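Local coordinates for phosphatidylinositol-specific phospholipase C1 (Streptomyces antibioticus, PDB 3H4X), which is a bacterial enzyme of the calcium-dependent phosphoinositide phospholipase C family, built on a barrel of mainly parallel strands, at residues 121-126 with 180-185; 50-55 with 112-117. All coordinates share one frame; numbering follows the deposited sequence.

Interaction 1 (121-126 with 180-185). With EOH (ethanol), chain U.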
ATOM      1  N   HIS A 121      -1.162   5.114  17.215  1.00 11.21           N
ATOM      2  CA  HIS A 121      -0.245   4.162  16.595  1.00 10.25           C
ATOM      3  C   HIS A 121       0.492   4.773  15.406  1.00  9.82           C
ATOM      4  O   HIS A 121       0.055   5.767  14.830  1.00  9.93           O
ATOM      5  CB  HIS A 121      -0.967   2.872  16.175  1.00  9.94           C
ATOM      6  CG  HIS A 121      -2.072   3.073  15.178  1.00  8.87           C
ATOM      7  ND1 HIS A 121      -1.842   3.281  13.833  1.00  8.75           N
ATOM      8  CD2 HIS A 121      -3.419   3.056  15.329  1.00  8.94           C
ATOM      9  CE1 HIS A 121      -3.000   3.399  13.205  1.00  8.93           C
ATOM     10  NE2 HIS A 121      -3.972   3.264  14.088  1.00  9.01           N
ATOM     11  N   ARG A 122       1.619   4.177  15.046  1.00  9.70           N
ATOM     12  CA  ARG A 122       2.351   4.597  13.859  1.00  9.45           C
ATOM     13  C   ARG A 122       1.436   4.555  12.637  1.00  8.94           C
ATOM     14  O   ARG A 122       0.553   3.702  12.545  1.00  8.64           O
ATOM     15  CB  ARG A 122       3.532   3.662  13.626  1.00  9.69           C
ATOM     16  CG  ARG A 122       3.108   2.285  13.125  1.00 10.12           C
ATOM     17  CD  ARG A 122       4.212   1.258  13.280  1.00 10.65           C
ATOM     18  NE  ARG A 122       3.883   0.014  12.595  1.00 10.52           N
ATOM     19  CZ  ARG A 122       3.120  -0.954  13.096  1.00  9.68           C
ATOM     20  NH1 ARG A 122       2.586  -0.843  14.306  1.00 10.66           N
ATOM     21  NH2 ARG A 122       2.890  -2.045  12.380  1.00  9.78           N
ATOM     22  N   PRO A 123       1.645   5.464  11.679  1.00  8.67           N
ATOM     23  CA  PRO A 123       0.859   5.355  10.451  1.00  8.46           C
ATOM     24  C   PRO A 123       1.222   4.067   9.718  1.00  7.85           C
ATOM     25  O   PRO A 123       2.397   3.695   9.656  1.00  8.12           O
ATOM     26  CB  PRO A 123       1.293   6.580   9.643  1.00  8.96           C
ATOM     27  CG  PRO A 123       2.651   6.919  10.172  1.00  9.13           C
ATOM     28  CD  PRO A 123       2.623   6.565  11.630  1.00  9.15           C
ATOM     29  N   ILE A 124       0.220   3.393   9.166  1.00  7.52           N
ATOM     30  CA  ILE A 124       0.443   2.130   8.479  1.00  7.60           C
ATOM     31  C   ILE A 124      -0.147   2.205   7.082  1.00  7.17           C
ATOM     32  O   ILE A 124      -1.300   2.596   6.902  1.00  7.40           O
ATOM     33  CB  ILE A 124      -0.163   0.942   9.257  1.00  8.05           C
ATOM     34  CG1 ILE A 124       0.579   0.761  10.587  1.00  8.97           C
ATOM     35  CG2 ILE A 124      -0.114  -0.329   8.421  1.00  9.16           C
ATOM     36  CD1 ILE A 124      -0.068  -0.228  11.528  1.00 11.04           C
ATOM     37  N   LEU A 125       0.663   1.840   6.095  1.00  6.69           N
ATOM     38  CA  LEU A 125       0.217   1.767   4.714  1.00  6.74           C
ATOM     39  C   LEU A 125      -0.177   0.336   4.399  1.00  6.77           C
ATOM     40  O   LEU A 125       0.633  -0.587   4.544  1.00  6.81           O
ATOM     41  CB  LEU A 125       1.333   2.222   3.772  1.00  7.38           C
ATOM     42  CG  LEU A 125       1.037   2.138   2.270  1.00  7.80           C
ATOM     43  CD1 LEU A 125      -0.184   2.970   1.892  1.00  8.49           C
ATOM     44  CD2 LEU A 125       2.250   2.560   1.445  1.00  9.61           C
ATOM     45  N   LEU A 126      -1.431   0.154   3.998  1.00  6.73           N
ATOM     46  CA  LEU A 126      -1.896  -1.128   3.489  1.00  7.54           C
ATOM     47  C   LEU A 126      -1.752  -1.106   1.985  1.00  7.17           C
ATOM     48  O   LEU A 126      -2.460  -0.363   1.291  1.00  7.67           O
ATOM     49  CB  LEU A 126      -3.362  -1.363   3.834  1.00  8.77           C
ATOM     50  CG  LEU A 126      -3.690  -1.598   5.301  1.00 11.75           C
ATOM     51  CD1 LEU A 126      -2.688  -2.549   5.928  1.00 13.83           C
ATOM     52  CD2 LEU A 126      -3.699  -0.269   6.028  1.00 13.86           C
ATOM     53  N   PRO A 180       1.812  15.413   5.406  1.00  8.43           N
ATOM     54  CA  PRO A 180       1.899  15.781   6.813  1.00  8.59           C
ATOM     55  C   PRO A 180       3.077  15.106   7.510  1.00  8.69           C
ATOM     56  O   PRO A 180       3.607  14.100   7.024  1.00  8.69           O
ATOM     57  CB  PRO A 180       0.578  15.265   7.395  1.00  8.79           C
ATOM     58  CG  PRO A 180      -0.340  15.159   6.222  1.00  9.11           C
ATOM     59  CD  PRO A 180       0.543  14.737   5.091  1.00  8.69           C
ATOM     60  N   SER A 181       3.479  15.666   8.646  1.00  8.98           N
ATOM     61  CA  SER A 181       4.515  15.055   9.459  1.00  9.74           C
ATOM     62  C   SER A 181       4.079  13.659   9.893  1.00  9.67           C
ATOM     63  O   SER A 181       2.885  13.368  10.005  1.00  9.62           O
ATOM     64  CB  SER A 181       4.814  15.915  10.688  1.00 10.14           C
ATOM     65  OG  SER A 181       3.812  15.754  11.673  1.00 11.51           O
ATOM     66  N   ARG A 182       5.055  12.793  10.139  1.00  9.98           N
ATOM     67  CA  ARG A 182       4.759  11.459  10.632  1.00 10.40           C
ATOM     68  C   ARG A 182       3.996  11.532  11.955  1.00 10.31           C
ATOM     69  O   ARG A 182       3.075  10.752  12.191  1.00 10.33           O
ATOM     70  CB  ARG A 182       6.045  10.653  10.797  1.00 10.47           C
ATOM     71  CG  ARG A 182       6.808  10.442   9.499  1.00 11.67           C
ATOM     72  CD  ARG A 182       7.951   9.464   9.697  1.00 12.84           C
ATOM     73  NE  ARG A 182       7.442   8.185  10.171  1.00 13.04           N
ATOM     74  CZ  ARG A 182       6.951   7.238   9.377  1.00 12.50           C
ATOM     75  NH1 ARG A 182       6.920   7.420   8.064  1.00 12.67           N
ATOM     76  NH2 ARG A 182       6.492   6.110   9.897  1.00 13.17           N
ATOM     77  N   ALA A 183       4.367  12.483  12.808  1.00 10.50           N
ATOM     78  CA  ALA A 183       3.679  12.679  14.084  1.00 10.59           C
ATOM     79  C   ALA A 183       2.194  12.971  13.872  1.00 10.42           C
ATOM     80  O   ALA A 183       1.333  12.449  14.579  1.00 10.46           O
ATOM     81  CB  ALA A 183       4.336  13.804  14.875  1.00 11.19           C
ATOM     82  N   ASP A 184       1.898  13.800  12.879  1.00 10.21           N
ATOM     83  CA  ASP A 184       0.524  14.181  12.586  1.00 10.52           C
ATOM     84  C   ASP A 184      -0.307  13.014  12.055  1.00 10.16           C
ATOM     85  O   ASP A 184      -1.533  13.015  12.177  1.00 10.58           O
ATOM     86  CB  ASP A 184       0.493  15.345  11.594  1.00 11.30           C
ATOM     87  CG  ASP A 184       0.788  16.678  12.254  1.00 12.66           C
ATOM     88  OD1 ASP A 184       0.033  17.064  13.169  1.00 15.05           O
ATOM     89  OD2 ASP A 184       1.773  17.337  11.864  1.00 14.42           O
ATOM     90  N   LEU A 185       0.362  12.024  11.470  1.00  9.58           N
ATOM     91  CA  LEU A 185      -0.311  10.856  10.908  1.00  9.31           C
ATOM     92  C   LEU A 185      -0.472   9.713  11.913  1.00  9.51           C
ATOM     93  O   LEU A 185      -0.868   8.606  11.542  1.00  9.37           O
ATOM     94  CB  LEU A 185       0.431  10.378   9.659  1.00  9.20           C
ATOM     95  CG  LEU A 185       0.233  11.293   8.449  1.00  8.96           C
ATOM     96  CD1 LEU A 185       1.317  11.064   7.411  1.00 10.09           C
ATOM     97  CD2 LEU A 185      -1.155  11.105   7.847  1.00  9.90           C
TER
HETATM   98  C1  EOH U 359       2.939  11.448  16.887  1.00 24.94           C
HETATM   99  C2  EOH U 359       3.139  10.039  17.435  1.00 24.97           C
HETATM  100  O   EOH U 359       1.736  12.030  17.337  1.00 24.95           O
HETATM  101  O   HOH W   1       5.235   3.621  10.344  1.00 12.44           O
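One ordered water is gripped by both segments: it donates to Pro-123 O at 2.9 Å and accepts a weak bond from Arg-182 NH2 at 2.8 Å, lying in the guanidinium plane at its edge. One face of the same guanidinium meets the proline, whose CG is 3.9 Å from Arg-182 NH2, the two side chains crossing at about a right angle. A bend at chi3 (59°) swings the arginine head round to this corner of the ring, so that part of the flat face rests on carbon while its edge keeps N-H groups for polar partners. The rest of the proline ring rests on Leu-185: Pro-123 CB is 3.9 Å from Leu-185 CB and 3.5 Å from Leu-185 O. A rigid, compact ring suits this buried place, where it meets apolar carbon and a carbonyl together.

In the (beta/alpha)8 barrel, 121-126 leads into strand 124-130, while the loop segment 180-185 approaches the parallel neighbour of that strand, 189-195; the contact therefore lies at the end of the barrel where both strands begin. The chain between them forms a beta-alpha-beta crossover carrying several helices.

Within 180-185 an ST motif shapes the turn. Ser-181 OG accepts from Asp-184 N at 3.0 Å and donates to Asp-184 OD2 at 2.6 Å, the small hydroxyl serving as both acceptor and donor. Helical backbone angles at 182-184 bring Arg-182 and Leu-185 round to the proline, while an ethanol hydroxyl donates to Ala-183 O. Within 121-126, His-121 ND1 donates to Arg-122 O with an N-H...O angle of 170°. The acceptor lies nearly in the imidazole plane, although the donor stands well above the carbonyl plane, and this bond limits rotation of the buried ring.

Interaction 2 (50-55 with 112-117). With EOH (ethanol), chain F.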
ATOM      1  N   ASP A  50      -0.924  -9.835  14.578  1.00  7.65           N
ATOM      2  CA  ASP A  50       0.523  -9.963  14.703  1.00  8.07           C
ATOM      3  C   ASP A  50       1.257  -9.160  13.629  1.00  7.96           C
ATOM      4  O   ASP A  50       2.320  -8.600  13.888  1.00  8.23           O
ATOM      5  CB  ASP A  50       0.949 -11.430  14.665  1.00  8.55           C
ATOM      6  CG  ASP A  50       0.386 -12.220  15.823  1.00  9.10           C
ATOM      7  OD1 ASP A  50       0.487 -11.741  16.974  1.00  9.81           O
ATOM      8  OD2 ASP A  50      -0.172 -13.307  15.576  1.00 10.70           O
ATOM      9  N   ALA A  51       0.695  -9.099  12.423  1.00  7.92           N
ATOM     10  CA  ALA A  51       1.271  -8.255  11.378  1.00  7.80           C
ATOM     11  C   ALA A  51       1.196  -6.791  11.812  1.00  7.63           C
ATOM     12  O   ALA A  51       2.154  -6.032  11.656  1.00  7.92           O
ATOM     13  CB  ALA A  51       0.547  -8.465  10.055  1.00  8.27           C
ATOM     14  N   LEU A  52       0.052  -6.393  12.360  1.00  7.61           N
ATOM     15  CA  LEU A  52      -0.105  -5.023  12.831  1.00  8.09           C
ATOM     16  C   LEU A  52       0.853  -4.704  13.976  1.00  8.47           C
ATOM     17  O   LEU A  52       1.386  -3.598  14.060  1.00  8.71           O
ATOM     18  CB  LEU A  52      -1.553  -4.751  13.230  1.00  8.29           C
ATOM     19  CG  LEU A  52      -2.529  -4.745  12.051  1.00  8.39           C
ATOM     20  CD1 LEU A  52      -3.953  -4.922  12.531  1.00  9.32           C
ATOM     21  CD2 LEU A  52      -2.398  -3.462  11.237  1.00  8.90           C
ATOM     22  N   ASP A  53       1.090  -5.679  14.847  1.00  8.71           N
ATOM     23  CA  ASP A  53       1.992  -5.473  15.977  1.00  9.46           C
ATOM     24  C   ASP A  53       3.476  -5.641  15.629  1.00  9.85           C
ATOM     25  O   ASP A  53       4.338  -5.462  16.489  1.00 10.91           O
ATOM     26  CB  ASP A  53       1.613  -6.387  17.149  1.00  9.60           C
ATOM     27  CG  ASP A  53       0.450  -5.848  17.959  1.00  9.92           C
ATOM     28  OD1 ASP A  53       0.300  -4.613  18.045  1.00 11.45           O
ATOM     29  OD2 ASP A  53      -0.307  -6.662  18.526  1.00 11.98           O
ATOM     30  N   SER A  54       3.778  -5.962  14.374  1.00  9.97           N
ATOM     31  CA  SER A  54       5.157  -6.212  13.955  1.00 10.28           C
ATOM     32  C   SER A  54       6.015  -4.957  13.974  1.00 10.27           C
ATOM     33  O   SER A  54       7.240  -5.041  14.084  1.00 11.17           O
ATOM     34  CB  SER A  54       5.187  -6.794  12.544  1.00 10.06           C
ATOM     35  OG  SER A  54       4.815  -5.814  11.584  1.00  9.79           O
ATOM     36  N   GLY A  55       5.375  -3.800  13.846  1.00 10.19           N
ATOM     37  CA  GLY A  55       6.103  -2.545  13.714  1.00  9.85           C
ATOM     38  C   GLY A  55       6.319  -2.112  12.269  1.00  9.25           C
ATOM     39  O   GLY A  55       6.762  -0.994  12.016  1.00  9.62           O
ATOM     40  N   ARG A 112      -9.593  -2.201  12.438  1.00  8.21           N
ATOM     41  CA  ARG A 112     -10.362  -1.284  13.275  1.00  8.74           C
ATOM     42  C   ARG A 112     -10.230  -1.638  14.755  1.00  8.84           C
ATOM     43  O   ARG A 112     -10.016  -0.762  15.596  1.00  9.09           O
ATOM     44  CB  ARG A 112     -11.835  -1.288  12.857  1.00  8.84           C
ATOM     45  CG  ARG A 112     -12.741  -0.423  13.724  1.00 10.64           C
ATOM     46  CD  ARG A 112     -12.272   1.017  13.750  1.00 12.21           C
ATOM     47  NE  ARG A 112     -13.150   1.877  14.544  1.00 13.50           N
ATOM     48  CZ  ARG A 112     -14.219   2.506  14.067  1.00 14.18           C
ATOM     49  NH1 ARG A 112     -14.561   2.368  12.794  1.00 14.80           N
ATOM     50  NH2 ARG A 112     -14.955   3.273  14.866  1.00 15.28           N
ATOM     51  N   ALA A 113     -10.349  -2.926  15.066  1.00  8.95           N
ATOM     52  CA  ALA A 113     -10.237  -3.390  16.444  1.00  9.22           C
ATOM     53  C   ALA A 113      -8.867  -3.038  17.014  1.00  9.32           C
ATOM     54  O   ALA A 113      -8.749  -2.517  18.125  1.00  9.71           O
ATOM     55  CB  ALA A 113     -10.470  -4.887  16.507  1.00  9.56           C
ATOM     56  N   TRP A 114      -7.831  -3.313  16.232  1.00  9.19           N
ATOM     57  CA  TRP A 114      -6.466  -3.042  16.645  1.00  9.32           C
ATOM     58  C   TRP A 114      -6.242  -1.537  16.799  1.00  9.56           C
ATOM     59  O   TRP A 114      -5.628  -1.080  17.765  1.00 10.13           O
ATOM     60  CB  TRP A 114      -5.496  -3.646  15.627  1.00  9.30           C
ATOM     61  CG  TRP A 114      -4.067  -3.399  15.932  1.00  9.50           C
ATOM     62  CD1 TRP A 114      -3.242  -4.174  16.693  1.00  9.98           C
ATOM     63  CD2 TRP A 114      -3.279  -2.298  15.477  1.00 10.20           C
ATOM     64  NE1 TRP A 114      -1.988  -3.618  16.745  1.00 11.03           N
ATOM     65  CE2 TRP A 114      -1.984  -2.465  16.005  1.00 10.83           C
ATOM     66  CE3 TRP A 114      -3.540  -1.184  14.674  1.00 10.65           C
ATOM     67  CZ2 TRP A 114      -0.955  -1.559  15.755  1.00 11.14           C
ATOM     68  CZ3 TRP A 114      -2.519  -0.290  14.427  1.00 11.29           C
ATOM     69  CH2 TRP A 114      -1.243  -0.483  14.963  1.00 11.09           C
ATOM     70  N   HIS A 115      -6.751  -0.770  15.841  1.00  9.50           N
ATOM     71  CA  HIS A 115      -6.657   0.685  15.870  1.00  9.79           C
ATOM     72  C   HIS A 115      -7.242   1.264  17.155  1.00 10.29           C
ATOM     73  O   HIS A 115      -6.615   2.096  17.816  1.00 10.36           O
ATOM     74  CB  HIS A 115      -7.367   1.268  14.644  1.00  9.74           C
ATOM     75  CG  HIS A 115      -7.661   2.732  14.742  1.00  9.84           C
ATOM     76  ND1 HIS A 115      -6.738   3.702  14.414  1.00 10.33           N
ATOM     77  CD2 HIS A 115      -8.785   3.390  15.110  1.00 10.63           C
ATOM     78  CE1 HIS A 115      -7.278   4.896  14.591  1.00 10.41           C
ATOM     79  NE2 HIS A 115      -8.520   4.734  15.011  1.00 11.17           N
ATOM     80  N   ASP A 116      -8.450   0.835  17.499  1.00 11.08           N
ATOM     81  CA  ASP A 116      -9.104   1.344  18.700  1.00 12.20           C
ATOM     82  C   ASP A 116      -8.312   1.009  19.967  1.00 12.75           C
ATOM     83  O   ASP A 116      -8.367   1.746  20.953  1.00 13.47           O
ATOM     84  CB  ASP A 116     -10.539   0.823  18.796  1.00 12.83           C
ATOM     85  CG  ASP A 116     -11.457   1.434  17.748  1.00 13.91           C
ATOM     86  OD1 ASP A 116     -11.126   2.515  17.210  1.00 16.01           O
ATOM     87  OD2 ASP A 116     -12.512   0.834  17.464  1.00 15.39           O
ATOM     88  N   ALA A 117      -7.563  -0.088  19.930  1.00 13.09           N
ATOM     89  CA  ALA A 117      -6.770  -0.525  21.081  1.00 13.67           C
ATOM     90  C   ALA A 117      -5.395   0.143  21.154  1.00 13.79           C
ATOM     91  O   ALA A 117      -4.706   0.047  22.171  1.00 14.25           O
ATOM     92  CB  ALA A 117      -6.615  -2.038  21.065  1.00 14.02           C
TER
HETATM   93  C1  EOH F 344     -16.788   3.546  10.954  1.00 28.18           C
HETATM   94  C2  EOH F 344     -17.554   4.212   9.816  1.00 28.00           C
HETATM   95  O   EOH F 344     -16.362   4.477  11.926  1.00 28.25           O
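The C-terminal part of helix 104-117, on the outside of the (beta/alpha)8 barrel, here packs against the end of the short helix 48-52. Trp-114 carries the contact on its side, with CG anti to the backbone N (chi1 179°) and the indole extended toward 50-55. Leu-52 CB sits 3.6 Å from the centroid of the five-membered ring, only 8° off its normal, a CH-pi contact over the face. Leu-52 CD1 adds a second touch at the root of the indole, 3.7 Å from Trp-114 CB. A branched aliphatic chain suits this place, covering the ring face and its stem at once. At the ring edge, Trp-114 NE1 donates to Asp-53 OD1 at 2.8 Å, nearly straight at 175° and in the indole plane. The carboxylate is turned steeply against the ring, and the donor meets OD1 from above the carboxylate plane. This bond satisfies the indole N-H, while Asp-53 OD2 forms a salt bridge with Arg-96, which would help hold the acceptor in position. His-118 stacks on the indole, and both Leu-52 and Trp-114 touch Ile-124 of strand 124-130, setting the two helices against that barrel strand.

Overall arrangement
From the N terminus, the chain passes helix 48-52, enters barrel strand 58-64 and returns through helix 104-117, where interaction 2 closes its loop. A brief connection then leads to 121-126, the first half of interaction 1, whose loop runs over the crossover helices and closes just before strand 189-195. The two loops follow in series, neither nested nor crossed. They nevertheless meet in space, their centres about 14 Å apart: Arg-122 NH2 probably donates to Leu-52 O, and His-121 NE2 probably hydrogen-bonds His-115 ND1. Interaction 2 thus ties two outer helices together, interaction 1 joins the entrances of adjacent strands, and residues 121-122 couple the two.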